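Local coordinates for putative lipoprotein (PDB 4GIO) that is of unknown function but is a putative bacterial lipoprotein whose beta-sandwich is a novel variant of the immunoglobulin fold, at residues Lys89-Asp93 with Thr94-Asp98; Arg78-Gly82 with Gln83-Leu87. All coordinates share one frame; numbering follows the deposited sequence.

Contact 1: Lys89-Asp93 with Thr94-Asp98; sequences KLASD and TRAND
Between Asp93 and Ala96 the backbone closes a type I beta turn, in which Ala96 N donates to Asp93 O at 3.3 Å and approaches from above the carbonyl plane. The side chain of Asp93 adds a second closure. Its CG lies anti to the backbone N (chi1 -170°), which sets the carboxylate beside the carbonyl carbon, on the side of the following residues, where OD1 accepts from Arg95 N at 2.9 Å through its anti lone pair. A short acid suits the first position of such a turn, since it reaches the amide two residues on and makes an Asx turn within the beta turn. Arg95 then returns the grip with its own side chain. The chain bends at chi3 (-64°), bringing the guanidinium side-on to the same carboxylate: Arg95 NE meets Asp93 OD1 at 3.0 Å on the syn side but tilted out of the carboxylate plane, and Arg95 NH2 meets Asp93 OD2 at 2.8 Å in a nearly straight bond. The two flat groups are not coplanar; their planes stand 58° apart, and NH2 comes from above the carboxylate although OD2 lies in the guanidinium plane. OD1 thus takes two donors from one residue. Arg95 NH2 also forms a salt bridge with Asp68, so a second acid shares its charge.

On the apolar side, Ala91 CB and Ala96 CB touch at 3.7 Å. Both methyls also rest on Trp58 of strand 50-59, where their small size is consistent with close packing of the loop on that side chain. A water donates to Asp93 O at 2.7 Å and to Ala96 O at 2.9 Å, bridging the turn's ends. The whole is a type I beta turn combined with an Asx turn, in the connection between strands 85-90 and 98-105, which lie in the two different sheets of this immunoglobulin-like sandwich.

Contact 2: Arg78-Gly82 with Gln83-Leu87; sequences RIPAG and QEVIL
Pro80 and Gln83 bracket a type II beta turn, part of the connection that takes the chain from strand 75-79 in one sheet of the immunoglobulin-like sandwich to strand 85-90 in the other. Its polar closure is slight: Gln83 N reaches Pro80 O in a weak hydrogen bond of 3.5 Å. A water lies within hydrogen-bonding distance of both carbonyls, 2.8 Å from Pro80 O and 2.7 Å from Gln83 O. Gly82 suits the third position because the turn needs a positive phi there (53°), which glycine adopts readily.

The remaining contacts are apolar. Beyond CG the extended side chain of Gln83 passes obliquely along the CB and CG of Pro80, with Gln83 CD 3.8 Å from Pro80 CB, so the amide end packs against carbon. Ile79, buried between the sheets, also touches Leu44 and Val52, and its CG2 lies 4.0 Å from Val85 CG2. Both are beta-branched, a shape favoured in extended backbone, and their side chains cross at about a right angle. In Val85, CG1 is anti to the backbone N (chi1 167°) and CG2 lies beside that N, where Val85 CG2 meets Pro80 CD at 3.5 Å.

The two contacts come in series along the chain, contact 2 closing at Leu87 before contact 1 opens at Lys89. Their centres are 24 Å apart, on opposite sides of the chain's centre; strand 85-90 makes up most of that distance, with the turns at its ends accounting for the rest. Within this chain it is an outermost strand of the three-stranded antiparallel sheet, pairing with strand 38-44. Contact 2 brings the chain into it from strand 75-79, and contact 1 takes the chain out toward strand 98-105; both of those strands belong to the four-stranded mixed sheet. Together, then, the two turns carry the chain across the sandwich and back again, at opposite ends of a single strand.

Contact 1: Lys89-Asp93 with Thr94-Asp98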
ATOM      1  N   LYS A  89       1.570   6.118   2.748  1.00 17.77           N
ATOM      2  CA  LYS A  89       2.947   6.089   2.233  1.00 16.88           C
ATOM      3  C   LYS A  89       3.186   7.242   1.321  1.00 15.65           C
ATOM      4  O   LYS A  89       2.285   7.696   0.662  1.00 16.11           O
ATOM      5  CB  LYS A  89       3.230   4.821   1.383  1.00 16.70           C
ATOM      6  CG  LYS A  89       3.064   3.514   2.158  1.00 17.37           C
ATOM      7  CD  LYS A  89       3.873   3.437   3.378  1.00 24.46           C
ATOM      8  CE  LYS A  89       5.249   2.917   3.301  1.00 22.92           C
ATOM      9  NZ  LYS A  89       5.666   2.352   4.685  1.00 21.20           N
ATOM     10  N   LEU A  90       4.431   7.673   1.232  1.00 14.20           N
ATOM     11  CA  LEU A  90       4.725   8.880   0.505  1.00 13.90           C
ATOM     12  C   LEU A  90       5.873   8.589  -0.451  1.00 14.69           C
ATOM     13  O   LEU A  90       6.913   8.084  -0.037  1.00 13.22           O
ATOM     14  CB  LEU A  90       5.143   9.933   1.546  1.00 12.28           C
ATOM     15  CG  LEU A  90       5.845  11.226   1.058  1.00 13.07           C
ATOM     16  CD1 LEU A  90       4.896  11.991   0.222  1.00 12.32           C
ATOM     17  CD2 LEU A  90       6.217  12.052   2.289  1.00 12.95           C
ATOM     18  N   ALA A  91       5.704   8.917  -1.709  1.00 15.09           N
ATOM     19  CA  ALA A  91       6.812   8.667  -2.643  1.00 16.24           C
ATOM     20  C   ALA A  91       8.020   9.568  -2.343  1.00 17.59           C
ATOM     21  O   ALA A  91       7.847  10.657  -1.797  1.00 15.82           O
ATOM     22  CB  ALA A  91       6.336   8.929  -4.010  1.00 14.98           C
ATOM     23  N   SER A  92       9.216   9.140  -2.772  1.00 19.01           N
ATOM     24  CA  SER A  92      10.468   9.899  -2.580  1.00 20.16           C
ATOM     25  C   SER A  92      10.917  10.455  -3.933  1.00 21.56           C
ATOM     26  O   SER A  92      11.887  11.194  -4.010  1.00 20.21           O
ATOM     27  CB  SER A  92      11.577   9.037  -1.922  1.00 22.88           C
ATOM     28  OG  SER A  92      11.854   7.922  -2.784  1.00 25.98           O
ATOM     29  N   ASP A  93      10.118  10.247  -4.988  1.00 20.51           N
ATOM     30  CA  ASP A  93      10.519  10.689  -6.291  1.00 21.24           C
ATOM     31  C   ASP A  93       9.295  11.319  -6.935  1.00 21.19           C
ATOM     32  O   ASP A  93       8.211  10.724  -6.883  1.00 19.83           O
ATOM     33  CB  ASP A  93      11.051   9.488  -7.105  1.00 21.71           C
ATOM     34  CG  ASP A  93      11.719   9.902  -8.424  1.00 24.67           C
ATOM     35  OD1 ASP A  93      11.029  10.410  -9.291  1.00 25.60           O
ATOM     36  OD2 ASP A  93      12.945   9.745  -8.551  1.00 23.27           O
ATOM     37  N   THR A  94       9.456  12.500  -7.573  1.00 19.43           N
ATOM     38  CA  THR A  94       8.334  13.175  -8.197  1.00 19.52           C
ATOM     39  C   THR A  94       7.742  12.476  -9.436  1.00 19.13           C
ATOM     40  O   THR A  94       6.632  12.740  -9.766  1.00 17.95           O
ATOM     41  CB  THR A  94       8.632  14.678  -8.578  1.00 19.94           C
ATOM     42  OG1 THR A  94       9.787  14.704  -9.396  1.00 23.38           O
ATOM     43  CG2 THR A  94       8.846  15.560  -7.350  1.00 20.16           C
ATOM     44  N   ARG A  95       8.468  11.553 -10.067  1.00 20.18           N
ATOM     45  CA  ARG A  95       7.965  10.774 -11.190  1.00 19.95           C
ATOM     46  C   ARG A  95       6.896   9.754 -10.808  1.00 18.23           C
ATOM     47  O   ARG A  95       6.134   9.284 -11.692  1.00 19.86           O
ATOM     48  CB  ARG A  95       9.105  10.018 -11.867  1.00 21.61           C
ATOM     49  CG  ARG A  95      10.038  10.872 -12.708  1.00 20.87           C
ATOM     50  CD  ARG A  95      11.219  10.042 -13.164  1.00 20.77           C
ATOM     51  NE  ARG A  95      12.009   9.601 -12.000  1.00 20.81           N
ATOM     52  CZ  ARG A  95      12.791   8.521 -11.990  1.00 26.12           C
ATOM     53  NH1 ARG A  95      12.939   7.762 -13.088  1.00 26.20           N
ATOM     54  NH2 ARG A  95      13.444   8.195 -10.887  1.00 32.30           N
ATOM     55  N   ALA A  96       6.753   9.448  -9.505  1.00 17.43           N
ATOM     56  CA  ALA A  96       5.679   8.520  -9.053  1.00 16.43           C
ATOM     57  C   ALA A  96       4.296   9.149  -9.271  1.00 17.27           C
ATOM     58  O   ALA A  96       4.009  10.257  -8.738  1.00 18.38           O
ATOM     59  CB  ALA A  96       5.926   8.151  -7.560  1.00 16.40           C
ATOM     60  N   ASN A  97       3.427   8.465 -10.009  1.00 16.83           N
ATOM     61  CA  ASN A  97       2.035   8.944 -10.242  1.00 19.29           C
ATOM     62  C   ASN A  97       0.998   7.899  -9.853  1.00 18.51           C
ATOM     63  O   ASN A  97      -0.185   8.175  -9.849  1.00 17.07           O
ATOM     64  CB  ASN A  97       1.794   9.316 -11.728  1.00 19.31           C
ATOM     65  CG  ASN A  97       2.512  10.667 -12.155  1.00 27.54           C
ATOM     66  OD1 ASN A  97       2.762  10.867 -13.361  1.00 32.15           O
ATOM     67  ND2 ASN A  97       2.922  11.517 -11.175  1.00 28.60           N
ATOM     68  N   ASP A  98       1.445   6.675  -9.574  1.00 17.51           N
ATOM     69  CA  ASP A  98       0.548   5.642  -9.084  1.00 17.42           C
ATOM     70  C   ASP A  98       1.391   4.653  -8.239  1.00 16.32           C
ATOM     71  O   ASP A  98       2.599   4.854  -8.049  1.00 15.91           O
ATOM     72  CB  ASP A  98      -0.121   4.973 -10.293  1.00 18.69           C
ATOM     73  CG  ASP A  98      -1.392   4.131  -9.900  1.00 23.52           C
ATOM     74  OD1 ASP A  98      -1.836   4.152  -8.696  1.00 23.21           O
ATOM     75  OD2 ASP A  98      -1.880   3.387 -10.819  1.00 26.24           O
TER
HETATM   76  O   HOH W   1       5.595  11.478  -6.610  1.00 15.60           O

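Contact 2: Arg78-Gly82 with Gln83-Leu87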
ATOM      1  N   ARG A  78       0.878  -4.828  11.965  1.00 23.10           N
ATOM      2  CA  ARG A  78      -0.112  -5.440  12.838  1.00 24.20           C
ATOM      3  C   ARG A  78      -1.496  -4.821  12.595  1.00 23.06           C
ATOM      4  O   ARG A  78      -1.674  -3.604  12.702  1.00 22.93           O
ATOM      5  CB  ARG A  78       0.262  -5.232  14.303  1.00 25.18           C
ATOM      6  CG  ARG A  78      -0.796  -5.782  15.253  1.00 30.71           C
ATOM      7  CD  ARG A  78      -0.541  -7.247  15.483  1.00 39.01           C
ATOM      8  NE  ARG A  78      -1.436  -7.817  16.488  1.00 43.32           N
ATOM      9  CZ  ARG A  78      -1.484  -9.108  16.799  1.00 46.50           C
ATOM     10  NH1 ARG A  78      -0.696  -9.979  16.194  1.00 47.02           N
ATOM     11  NH2 ARG A  78      -2.328  -9.534  17.723  1.00 46.72           N
ATOM     12  N   ILE A  79      -2.481  -5.635  12.245  1.00 22.67           N
ATOM     13  CA  ILE A  79      -3.876  -5.142  12.134  1.00 21.71           C
ATOM     14  C   ILE A  79      -4.643  -5.657  13.389  1.00 23.26           C
ATOM     15  O   ILE A  79      -4.882  -6.878  13.504  1.00 21.13           O
ATOM     16  CB  ILE A  79      -4.537  -5.648  10.833  1.00 22.39           C
ATOM     17  CG1 ILE A  79      -3.705  -5.156   9.614  1.00 22.63           C
ATOM     18  CG2 ILE A  79      -5.914  -5.107  10.674  1.00 21.37           C
ATOM     19  CD1 ILE A  79      -4.126  -5.851   8.363  1.00 28.67           C
ATOM     20  N   PRO A  80      -4.917  -4.768  14.365  1.00 24.25           N
ATOM     21  CA  PRO A  80      -5.678  -5.159  15.610  1.00 24.68           C
ATOM     22  C   PRO A  80      -7.101  -5.559  15.292  1.00 24.49           C
ATOM     23  O   PRO A  80      -7.673  -5.082  14.330  1.00 24.81           O
ATOM     24  CB  PRO A  80      -5.674  -3.868  16.463  1.00 24.73           C
ATOM     25  CG  PRO A  80      -4.444  -3.107  16.009  1.00 26.33           C
ATOM     26  CD  PRO A  80      -4.405  -3.386  14.478  1.00 25.87           C
ATOM     27  N   ALA A  81      -7.649  -6.488  16.066  1.00 23.64           N
ATOM     28  CA  ALA A  81      -9.033  -6.867  15.895  1.00 24.28           C
ATOM     29  C   ALA A  81     -10.073  -5.696  15.835  1.00 24.37           C
ATOM     30  O   ALA A  81     -10.161  -4.879  16.725  1.00 24.48           O
ATOM     31  CB  ALA A  81      -9.428  -7.962  16.977  1.00 24.37           C
ATOM     32  N   GLY A  82     -10.855  -5.649  14.763  1.00 25.96           N
ATOM     33  CA  GLY A  82     -11.881  -4.626  14.573  1.00 29.59           C
ATOM     34  C   GLY A  82     -11.559  -3.136  14.686  1.00 31.01           C
ATOM     35  O   GLY A  82     -12.487  -2.342  14.801  1.00 32.23           O
ATOM     36  N   GLN A  83     -10.269  -2.764  14.676  1.00 31.46           N
ATOM     37  CA  GLN A  83      -9.792  -1.359  14.681  1.00 31.22           C
ATOM     38  C   GLN A  83      -9.438  -1.010  13.211  1.00 30.13           C
ATOM     39  O   GLN A  83      -8.718  -1.750  12.564  1.00 28.09           O
ATOM     40  CB  GLN A  83      -8.467  -1.234  15.459  1.00 32.20           C
ATOM     41  CG  GLN A  83      -8.471  -0.820  16.986  1.00 40.14           C
ATOM     42  CD  GLN A  83      -7.028  -0.418  17.479  1.00 47.11           C
ATOM     43  OE1 GLN A  83      -6.294   0.270  16.753  1.00 48.96           O
ATOM     44  NE2 GLN A  83      -6.635  -0.859  18.691  1.00 45.89           N
ATOM     45  N   GLU A  84      -9.904   0.127  12.709  1.00 29.15           N
ATOM     46  CA  GLU A  84      -9.454   0.629  11.401  1.00 29.17           C
ATOM     47  C   GLU A  84      -7.972   0.944  11.413  1.00 26.71           C
ATOM     48  O   GLU A  84      -7.501   1.563  12.325  1.00 27.50           O
ATOM     49  CB  GLU A  84     -10.270   1.846  11.018  1.00 30.37           C
ATOM     50  CG  GLU A  84      -9.959   2.461   9.726  1.00 35.57           C
ATOM     51  CD  GLU A  84     -10.884   3.654   9.446  1.00 42.83           C
ATOM     52  OE1 GLU A  84     -12.075   3.441   9.078  1.00 45.47           O
ATOM     53  OE2 GLU A  84     -10.410   4.799   9.603  1.00 43.29           O
ATOM     54  N   VAL A  85      -7.216   0.471  10.416  1.00 25.90           N
ATOM     55  CA  VAL A  85      -5.751   0.746  10.313  1.00 23.79           C
ATOM     56  C   VAL A  85      -5.552   1.550   9.000  1.00 23.97           C
ATOM     57  O   VAL A  85      -6.023   1.129   7.935  1.00 23.26           O
ATOM     58  CB  VAL A  85      -4.909  -0.587  10.286  1.00 25.50           C
ATOM     59  CG1 VAL A  85      -3.439  -0.357   9.868  1.00 25.93           C
ATOM     60  CG2 VAL A  85      -4.940  -1.317  11.663  1.00 22.70           C
ATOM     61  N   ILE A  86      -4.889   2.707   9.083  1.00 22.10           N
ATOM     62  CA  ILE A  86      -4.713   3.559   7.931  1.00 23.29           C
ATOM     63  C   ILE A  86      -3.238   3.425   7.499  1.00 23.30           C
ATOM     64  O   ILE A  86      -2.345   3.796   8.247  1.00 25.22           O
ATOM     65  CB  ILE A  86      -5.036   5.013   8.288  1.00 24.94           C
ATOM     66  CG1 ILE A  86      -6.466   5.116   8.868  1.00 26.58           C
ATOM     67  CG2 ILE A  86      -4.877   5.914   7.071  1.00 25.45           C
ATOM     68  CD1 ILE A  86      -7.521   5.878   7.963  1.00 33.48           C
ATOM     69  N   LEU A  87      -2.993   2.821   6.345  1.00 21.61           N
ATOM     70  CA  LEU A  87      -1.605   2.668   5.849  1.00 23.13           C
ATOM     71  C   LEU A  87      -1.326   3.862   4.899  1.00 21.57           C
ATOM     72  O   LEU A  87      -1.969   4.021   3.829  1.00 20.37           O
ATOM     73  CB  LEU A  87      -1.406   1.292   5.150  1.00 22.18           C
ATOM     74  CG  LEU A  87      -0.016   1.047   4.559  1.00 23.57           C
ATOM     75  CD1 LEU A  87       1.070   1.126   5.620  1.00 25.35           C
ATOM     76  CD2 LEU A  87       0.059  -0.260   3.742  1.00 25.88           C
TER
HETATM   77  O   HOH W   2      -9.041  -4.334  12.000  1.00 20.12           O